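Local coordinates for chitinase (Thermococcus chitonophagus, PDB 5XSW), which probably hydrolyses chitin as an endochitinase, this chain being the C-terminal portion of a longer protein, captured with a glycan in its pocket, at residues Asp11-Leu17 and Ile84-Lys90; Trp215-Lys221 and Glu235-Val241; Ala345-Phe349 and Glu365-Glu369. One frame throughout, in Å; residues are numbered along the deposited sequence.

Contact 1 (Asp11-Leu17 and Ile84-Lys90)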
# COMPACT_ATOMS: atom_id res chain seq x y z
N ASP A 11 -9.38 -6.60 52.29
CA ASP A 11 -8.08 -6.55 51.64
C ASP A 11 -8.22 -6.35 50.10
O ASP A 11 -7.25 -6.47 49.36
CB ASP A 11 -7.29 -7.82 51.96
CG ASP A 11 -7.91 -9.08 51.36
OD1 ASP A 11 -9.13 -9.10 51.07
OD2 ASP A 11 -7.16 -10.07 51.19
N LYS A 12 -9.43 -6.04 49.65
CA LYS A 12 -9.70 -5.84 48.22
C LYS A 12 -9.70 -4.36 47.76
O LYS A 12 -10.55 -3.53 48.16
CB LYS A 12 -11.01 -6.53 47.85
CG LYS A 12 -11.40 -6.43 46.37
CD LYS A 12 -12.51 -7.44 46.06
CE LYS A 12 -13.39 -7.01 44.91
NZ LYS A 12 -14.47 -8.02 44.65
N ILE A 13 -8.74 -4.05 46.89
CA ILE A 13 -8.61 -2.71 46.31
C ILE A 13 -9.16 -2.71 44.89
O ILE A 13 -8.73 -3.51 44.06
CB ILE A 13 -7.17 -2.26 46.22
CG1 ILE A 13 -6.55 -2.19 47.61
CG2 ILE A 13 -7.06 -0.92 45.49
CD1 ILE A 13 -5.07 -2.20 47.58
N THR A 14 -10.11 -1.82 44.62
CA THR A 14 -10.71 -1.73 43.30
C THR A 14 -10.42 -0.36 42.66
O THR A 14 -10.76 0.70 43.21
CB THR A 14 -12.22 -2.00 43.36
OG1 THR A 14 -12.42 -3.38 43.71
CG2 THR A 14 -12.85 -1.77 41.98
N VAL A 15 -9.76 -0.40 41.49
CA VAL A 15 -9.36 0.80 40.77
C VAL A 15 -10.04 0.85 39.37
O VAL A 15 -10.13 -0.16 38.69
CB VAL A 15 -7.82 0.84 40.60
CG1 VAL A 15 -7.39 1.97 39.66
CG2 VAL A 15 -7.13 0.99 41.94
N GLU A 16 -10.52 2.03 38.98
CA GLU A 16 -10.99 2.25 37.62
C GLU A 16 -9.99 3.10 36.85
O GLU A 16 -9.63 4.22 37.25
CB GLU A 16 -12.33 2.93 37.62
CG GLU A 16 -12.84 3.18 36.21
CD GLU A 16 -14.32 3.46 36.17
OE1 GLU A 16 -15.01 2.93 35.26
OE2 GLU A 16 -14.79 4.21 37.05
N LEU A 17 -9.54 2.54 35.73
CA LEU A 17 -8.65 3.22 34.81
C LEU A 17 -9.43 3.68 33.56
O LEU A 17 -10.10 2.88 32.96
CB LEU A 17 -7.52 2.28 34.40
CG LEU A 17 -6.63 2.79 33.26
CD1 LEU A 17 -5.82 4.02 33.69
CD2 LEU A 17 -5.74 1.67 32.79
N ILE A 84 -11.39 0.51 32.34
CA ILE A 84 -10.91 -0.76 32.81
C ILE A 84 -11.04 -0.83 34.37
O ILE A 84 -10.75 0.14 35.07
CB ILE A 84 -9.45 -0.95 32.41
CG1 ILE A 84 -9.36 -1.11 30.87
CG2 ILE A 84 -8.86 -2.14 33.07
CD1 ILE A 84 -7.93 -1.23 30.37
N ILE A 85 -11.52 -1.97 34.87
CA ILE A 85 -11.62 -2.19 36.32
C ILE A 85 -10.61 -3.22 36.75
O ILE A 85 -10.58 -4.35 36.25
CB ILE A 85 -13.02 -2.61 36.72
CG1 ILE A 85 -13.96 -1.47 36.37
CG2 ILE A 85 -13.06 -2.93 38.25
CD1 ILE A 85 -15.31 -1.94 36.06
N ILE A 86 -9.74 -2.78 37.67
CA ILE A 86 -8.65 -3.57 38.20
C ILE A 86 -8.94 -3.87 39.69
O ILE A 86 -9.20 -2.96 40.47
CB ILE A 86 -7.30 -2.83 38.12
CG1 ILE A 86 -6.99 -2.42 36.66
CG2 ILE A 86 -6.18 -3.65 38.77
CD1 ILE A 86 -6.04 -1.26 36.60
N GLU A 87 -8.91 -5.14 40.05
CA GLU A 87 -9.09 -5.53 41.45
C GLU A 87 -7.82 -6.15 41.99
O GLU A 87 -7.29 -7.10 41.39
CB GLU A 87 -10.27 -6.48 41.58
CG GLU A 87 -11.58 -5.70 41.73
CD GLU A 87 -12.81 -6.56 41.55
OE1 GLU A 87 -12.77 -7.76 41.93
OE2 GLU A 87 -13.81 -6.02 41.01
N ILE A 88 -7.34 -5.60 43.11
CA ILE A 88 -6.07 -6.01 43.69
C ILE A 88 -6.32 -6.55 45.12
O ILE A 88 -7.07 -5.95 45.90
CB ILE A 88 -5.10 -4.81 43.80
CG1 ILE A 88 -4.85 -4.14 42.44
CG2 ILE A 88 -3.73 -5.25 44.39
CD1 ILE A 88 -3.96 -4.96 41.56
N GLN A 89 -5.69 -7.65 45.47
CA GLN A 89 -5.64 -8.07 46.88
C GLN A 89 -4.45 -7.43 47.61
O GLN A 89 -3.30 -7.70 47.26
CB GLN A 89 -5.54 -9.57 46.96
CG GLN A 89 -5.50 -10.09 48.39
CD GLN A 89 -5.74 -11.56 48.39
OE1 GLN A 89 -6.89 -12.00 48.40
NE2 GLN A 89 -4.65 -12.35 48.33
N LYS A 90 -4.72 -6.59 48.61
CA LYS A 90 -3.67 -5.75 49.22
C LYS A 90 -2.54 -6.55 49.85
O LYS A 90 -2.79 -7.50 50.58
CB LYS A 90 -4.30 -4.82 50.27
CG LYS A 90 -3.38 -3.74 50.81
CD LYS A 90 -4.21 -2.77 51.62
CE LYS A 90 -3.39 -1.61 52.14
NZ LYS A 90 -4.22 -0.62 52.88
O HOH W 1 -15.01 -4.38 43.11

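Contact 2 (Trp215-Lys221 and Glu235-Val241). With GOL (glycerol), chain L.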
# COMPACT_ATOMS: atom_id res chain seq x y z
N TRP A 215 17.95 7.00 -12.25
CA TRP A 215 18.90 7.99 -12.76
C TRP A 215 18.39 9.41 -12.45
O TRP A 215 18.61 10.31 -13.23
CB TRP A 215 19.08 7.82 -14.30
CG TRP A 215 20.00 6.72 -14.73
CD1 TRP A 215 19.63 5.42 -15.10
CD2 TRP A 215 21.44 6.76 -14.77
NE1 TRP A 215 20.76 4.72 -15.46
CE2 TRP A 215 21.88 5.50 -15.25
CE3 TRP A 215 22.40 7.75 -14.49
CZ2 TRP A 215 23.24 5.19 -15.47
CZ3 TRP A 215 23.77 7.44 -14.72
CH2 TRP A 215 24.17 6.15 -15.16
N GLY A 216 17.69 9.61 -11.34
CA GLY A 216 17.03 10.91 -11.16
C GLY A 216 18.05 12.03 -10.95
O GLY A 216 17.84 13.18 -11.33
N THR A 217 19.22 11.66 -10.42
CA THR A 217 20.17 12.60 -9.83
C THR A 217 21.58 12.30 -10.28
O THR A 217 22.53 12.61 -9.60
CB THR A 217 20.12 12.49 -8.28
OG1 THR A 217 20.22 11.08 -7.97
CG2 THR A 217 18.77 12.99 -7.78
N ALA A 218 21.73 11.67 -11.44
CA ALA A 218 23.05 11.40 -11.95
C ALA A 218 23.01 11.46 -13.47
O ALA A 218 22.00 11.14 -14.09
CB ALA A 218 23.55 10.04 -11.49
N VAL A 219 24.14 11.86 -14.06
CA VAL A 219 24.24 11.87 -15.53
C VAL A 219 25.46 11.03 -15.86
O VAL A 219 26.18 10.68 -14.95
CB VAL A 219 24.38 13.31 -16.11
CG1 VAL A 219 23.07 14.10 -15.90
CG2 VAL A 219 25.61 14.03 -15.45
N THR A 220 25.71 10.76 -17.15
CA THR A 220 26.86 9.92 -17.49
C THR A 220 27.38 10.32 -18.88
O THR A 220 26.63 10.82 -19.73
CB THR A 220 26.47 8.37 -17.48
OG1 THR A 220 27.60 7.59 -17.86
CG2 THR A 220 25.32 8.08 -18.45
N LYS A 221 28.68 10.11 -19.10
CA LYS A 221 29.24 10.21 -20.46
C LYS A 221 29.22 8.90 -21.22
O LYS A 221 29.66 8.85 -22.34
CB LYS A 221 30.68 10.71 -20.42
CG LYS A 221 30.86 11.99 -19.68
CD LYS A 221 32.25 12.53 -19.91
CE LYS A 221 32.35 14.03 -19.64
NZ LYS A 221 33.72 14.37 -19.11
N GLU A 235 30.63 20.49 -21.20
CA GLU A 235 30.72 19.06 -21.50
C GLU A 235 29.34 18.41 -21.65
O GLU A 235 28.47 18.64 -20.79
CB GLU A 235 31.47 18.35 -20.38
CG GLU A 235 32.95 18.66 -20.40
CD GLU A 235 33.73 17.45 -20.07
OE1 GLU A 235 33.52 16.91 -18.93
OE2 GLU A 235 34.52 17.02 -20.94
N GLU A 236 29.17 17.59 -22.67
CA GLU A 236 27.91 16.92 -22.91
C GLU A 236 27.74 15.67 -22.01
O GLU A 236 28.61 14.81 -21.97
CB GLU A 236 27.80 16.48 -24.35
CG GLU A 236 26.38 16.01 -24.69
CD GLU A 236 26.30 15.43 -26.09
OE1 GLU A 236 27.35 15.42 -26.75
OE2 GLU A 236 25.20 15.01 -26.53
N TYR A 237 26.65 15.60 -21.28
CA TYR A 237 26.31 14.37 -20.50
C TYR A 237 24.93 13.82 -20.96
O TYR A 237 24.13 14.58 -21.51
CB TYR A 237 26.25 14.67 -19.01
CG TYR A 237 27.59 14.97 -18.33
CD1 TYR A 237 28.12 16.26 -18.35
CD2 TYR A 237 28.34 13.98 -17.74
CE1 TYR A 237 29.33 16.55 -17.76
CE2 TYR A 237 29.54 14.24 -17.13
CZ TYR A 237 30.03 15.53 -17.15
OH TYR A 237 31.22 15.82 -16.56
N TYR A 238 24.67 12.52 -20.71
CA TYR A 238 23.35 11.96 -20.90
C TYR A 238 22.69 11.77 -19.54
O TYR A 238 23.35 11.36 -18.59
CB TYR A 238 23.45 10.59 -21.66
CG TYR A 238 24.28 10.78 -22.91
CD1 TYR A 238 23.78 11.54 -23.99
CD2 TYR A 238 25.60 10.32 -22.98
CE1 TYR A 238 24.60 11.78 -25.16
CE2 TYR A 238 26.43 10.57 -24.12
CZ TYR A 238 25.91 11.29 -25.21
OH TYR A 238 26.72 11.50 -26.31
N TRP A 239 21.42 12.08 -19.50
CA TRP A 239 20.59 11.93 -18.27
C TRP A 239 19.60 10.80 -18.52
O TRP A 239 18.56 11.05 -19.07
CB TRP A 239 19.82 13.24 -18.01
CG TRP A 239 19.11 13.30 -16.66
CD1 TRP A 239 19.40 12.54 -15.56
CD2 TRP A 239 18.05 14.17 -16.29
NE1 TRP A 239 18.57 12.89 -14.53
CE2 TRP A 239 17.74 13.90 -14.94
CE3 TRP A 239 17.34 15.16 -16.96
CZ2 TRP A 239 16.71 14.56 -14.25
CZ3 TRP A 239 16.31 15.85 -16.28
CH2 TRP A 239 16.00 15.54 -14.92
N PRO A 240 19.94 9.55 -18.14
CA PRO A 240 19.13 8.38 -18.54
C PRO A 240 17.89 8.17 -17.69
O PRO A 240 17.46 7.03 -17.48
CB PRO A 240 20.12 7.18 -18.38
CG PRO A 240 21.56 7.85 -18.20
CD PRO A 240 21.20 9.17 -17.46
N VAL A 241 17.34 9.25 -17.15
CA VAL A 241 16.12 9.16 -16.37
C VAL A 241 14.88 8.81 -17.24
O VAL A 241 14.74 9.29 -18.38
CB VAL A 241 15.90 10.51 -15.64
CG1 VAL A 241 15.70 11.65 -16.65
CG2 VAL A 241 14.64 10.47 -14.73
C1 GOL L . 36.31 16.60 -13.83
O1 GOL L . 36.46 16.19 -12.46
C2 GOL L . 35.12 15.87 -14.44
O2 GOL L . 34.14 15.64 -13.43
C3 GOL L . 34.52 16.72 -15.55
O3 GOL L . 34.70 16.06 -16.81

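Contact 3 (Ala345-Phe349 and Glu365-Glu369)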
# COMPACT_ATOMS: atom_id res chain seq x y z
N ALA A 345 12.10 -11.21 7.40
CA ALA A 345 12.48 -12.59 7.12
C ALA A 345 13.96 -12.88 7.47
O ALA A 345 14.33 -14.05 7.70
CB ALA A 345 12.26 -12.94 5.68
N LEU A 346 14.79 -11.84 7.47
CA LEU A 346 16.23 -11.99 7.79
C LEU A 346 16.44 -12.36 9.27
O LEU A 346 17.49 -12.92 9.62
CB LEU A 346 17.02 -10.69 7.46
CG LEU A 346 16.90 -10.24 6.01
CD1 LEU A 346 17.60 -8.84 5.84
CD2 LEU A 346 17.51 -11.28 5.12
N LYS A 347 15.49 -11.96 10.11
CA LYS A 347 15.56 -12.19 11.56
C LYS A 347 16.85 -11.62 12.19
O LYS A 347 17.42 -12.22 13.11
CB LYS A 347 15.45 -13.71 11.86
CG LYS A 347 14.07 -14.30 11.48
CD LYS A 347 12.96 -13.58 12.28
CE LYS A 347 11.62 -14.30 12.01
NZ LYS A 347 10.41 -13.72 12.68
N ILE A 348 17.30 -10.47 11.70
CA ILE A 348 18.48 -9.78 12.25
C ILE A 348 18.37 -9.48 13.74
O ILE A 348 19.36 -9.54 14.48
CB ILE A 348 18.72 -8.48 11.47
CG1 ILE A 348 19.37 -8.86 10.13
CG2 ILE A 348 19.55 -7.46 12.31
CD1 ILE A 348 19.20 -7.78 9.04
N PHE A 349 17.16 -9.18 14.21
CA PHE A 349 16.98 -8.74 15.58
C PHE A 349 16.53 -9.84 16.51
O PHE A 349 16.13 -9.58 17.63
CB PHE A 349 15.99 -7.56 15.62
CG PHE A 349 16.48 -6.36 14.86
CD1 PHE A 349 16.22 -6.25 13.49
CD2 PHE A 349 17.25 -5.37 15.49
CE1 PHE A 349 16.74 -5.13 12.75
CE2 PHE A 349 17.77 -4.28 14.78
CZ PHE A 349 17.50 -4.14 13.42
N GLU A 365 26.77 -11.02 4.07
CA GLU A 365 26.50 -12.17 4.92
C GLU A 365 25.05 -12.62 4.84
O GLU A 365 24.77 -13.79 5.03
CB GLU A 365 26.83 -11.84 6.36
CG GLU A 365 28.26 -12.00 6.65
CD GLU A 365 28.44 -12.93 7.81
OE1 GLU A 365 27.78 -14.00 7.81
OE2 GLU A 365 29.21 -12.56 8.74
N PHE A 366 24.14 -11.67 4.67
CA PHE A 366 22.72 -11.96 4.69
C PHE A 366 22.07 -11.98 3.32
O PHE A 366 20.86 -12.10 3.22
CB PHE A 366 22.01 -10.98 5.62
CG PHE A 366 22.13 -11.33 7.07
CD1 PHE A 366 23.28 -11.07 7.76
CD2 PHE A 366 21.09 -11.95 7.72
CE1 PHE A 366 23.39 -11.40 9.10
CE2 PHE A 366 21.19 -12.29 9.05
CZ PHE A 366 22.34 -12.01 9.74
N ASN A 367 22.86 -11.84 2.28
CA ASN A 367 22.32 -11.81 0.93
C ASN A 367 21.23 -10.75 0.76
O ASN A 367 20.15 -11.04 0.27
CB ASN A 367 21.85 -13.19 0.52
CG ASN A 367 22.96 -14.21 0.55
OD1 ASN A 367 23.90 -14.14 -0.24
ND2 ASN A 367 22.89 -15.14 1.48
N MET A 368 21.52 -9.54 1.21
CA MET A 368 20.60 -8.41 1.16
C MET A 368 21.01 -7.43 0.08
O MET A 368 21.01 -6.23 0.28
CB MET A 368 20.50 -7.69 2.49
CG MET A 368 20.52 -8.56 3.71
SD MET A 368 20.88 -7.52 5.12
CE MET A 368 19.81 -6.13 4.83
N GLU A 369 21.41 -7.95 -1.06
CA GLU A 369 21.76 -7.09 -2.17
C GLU A 369 20.59 -6.25 -2.67
O GLU A 369 20.77 -5.13 -3.12
CB GLU A 369 22.36 -7.90 -3.31
CG GLU A 369 23.06 -7.01 -4.32
CD GLU A 369 24.20 -7.70 -5.02
OE1 GLU A 369 24.32 -8.93 -4.89
OE2 GLU A 369 24.96 -7.01 -5.72

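Contact 1 (Asp11-Leu17 and Ile84-Lys90)
K12 and E87 form the one salt bridge between these neighbouring strands, with K12 NZ 3.2 Å from E87 OE1. The strands, 12-21 and 80-89, are the inner antiparallel pair of a four-stranded sheet in the N-terminal β domain. The bridge runs diagonally, because E87 sits opposite T14 and K12 opposite Q89. K12 has CG anti to the backbone N (chi1 -179°) and an extended chain beyond it, a shape that carries the ammonium along the sheet face to the carboxylate. The other oxygen of E87 is held more loosely: a water lies 2.8 Å from T14 OG1 and gives a weak bond to E87 OE2. T14 and E87 stand side by side, and T14 OG1 packs 3.2 Å from E87 CG.

Beneath these polar ends the backbones are joined by seven hydrogen bonds. I13 with I88, V15 with I86 and L17 with I84 each exchange two, and K90 N adds the last, 2.6 Å from D11 O. V15 N to I86 O is almost straight, at 177°. Strand 3-9 pairs with the far side of 12-21, and strand 45-51 with the far side of 80-89.

On the opposite face I13, V15, L17, I84, I86 and I88 form an apolar, buried surface, where P97 and L70 from loops meet V15 and I84. Cross-strand partners lie side by side, their CB atoms nearest, as with I13 CB and I88 CB at 4.1 Å. Past the last strand pair, K90 NZ makes a salt bridge with E8 and a hydrogen bond with Y96 OH, while lower on the same side chain K90 CB rests 3.8 Å from I13 CD1.

Contact 2 (Trp215-Lys221 and Glu235-Val241)
T220 and Y238 make a single antiparallel hydrogen-bonded bridge, T220 N to Y238 O and Y238 N to T220 O both at 2.8 Å, the second close to straight at 176°. Side chains fix the rest of the contact. At one end the ring of P240 lies over a face of the W215 indole: P240 CB is 3.6 Å from the centroid of the five-membered ring, in a CH-pi contact 7° off the ring normal. P240 CG lies over the middle of the indole, and P240 CD meets W215 CE3 at the margin of the six-membered ring. The W239 indole comes edge-on to the turn after helix 203-214, its NE1 shared between W215 O at 2.9 Å and G216 O, both bonds weak and bent; with chi1 at -170° the indole swings beside its own carbonyl carbon, leaving NE1 at the turn.

In the middle V219 CG2 presses against Y237 CD2 at 3.6 Å, while the hydroxyl of Y237 bonds R180. K221 runs past the same ring, CG near CE2, to a salt bridge of 2.6 Å between K221 NZ and E235 OE1. O3 of a glycerol, probably from the crystallisation liquor, takes a hydrogen bond from K221 NZ and gives one to E235 OE1.

The bound sugar NDG touches W215; with an alanine here, P240 would probably lose the flat surface it lies on and the sugar part of its pocket wall. The end of helix 203-214, with E213 on it and W215 just beyond, supplies one part of the glycan pocket of this chitinase, an aromatic wall backed by a hairpin proline.

Contact 3 (Ala345-Phe349 and Glu365-Glu369)
L346 and M368 make the tight part of this small contact. One methyl of the leucine, CD1, lies against the bent thioether chain: L346 CD1 is 3.6 Å from M368 SD, and M368 CG and CE are equally near. The bend at chi3 (46°) folds the M368 methyl back, so that CG, SD and CE half-enclose the leucine branch. I331 and F334 of helix 327-338 extend this apolar cluster, F334 touching both L346 and M368.

The F366 side is looser. I348 CG1 stands over one face of the ring, offset toward its rim and 4.0 Å from F366 CE2. L346 O meets the same ring from a different direction, at its edge and near its plane, 3.8 Å from F366 CE2; this oxygen also accepts a hydrogen bond from N352 ND2. A356 of helix 353-357 touches both I348 and F366. I348, F366 and M368 are buried under helices 327-338 and 353-357, while L346 keeps some exposure, N367 projects to solvent and K347 sends its amine to N485 O near the C terminus.

Both segments turn in the same way. K347 (phi 56°) and N367 (phi 54°) are each the first residue to leave helical backbone angles after its helix, and each takes a left-handed conformation, bringing I348 and M368 back toward the opposite segment. Two helix C-termini thus pack through the residues flanking one in left-handed conformation, with segment 365-369 leading into the pocket residues F371, G372 and H374 of the helical domain.

From the N terminus, contact 1 comes first: it closes a loop of 66 residues, wholly strand and coil, and joins the two inner strands of the four-stranded sheet of the N-terminal domain. Contact 2 follows in the helical domain and closes a short loop of 13 residues holding strand 228-232, joining the end of helix 203-214 to a hairpin. Contact 3 closes 15 residues with helix 353-357 and most of helix 362-365, tying the end of helix 340-346 to the loop before helix 374-386. The three follow in series, none nesting in or crossing another. Contacts 1 and 2 lie on opposite sides of the chain's centre, their centres about 69 Å apart.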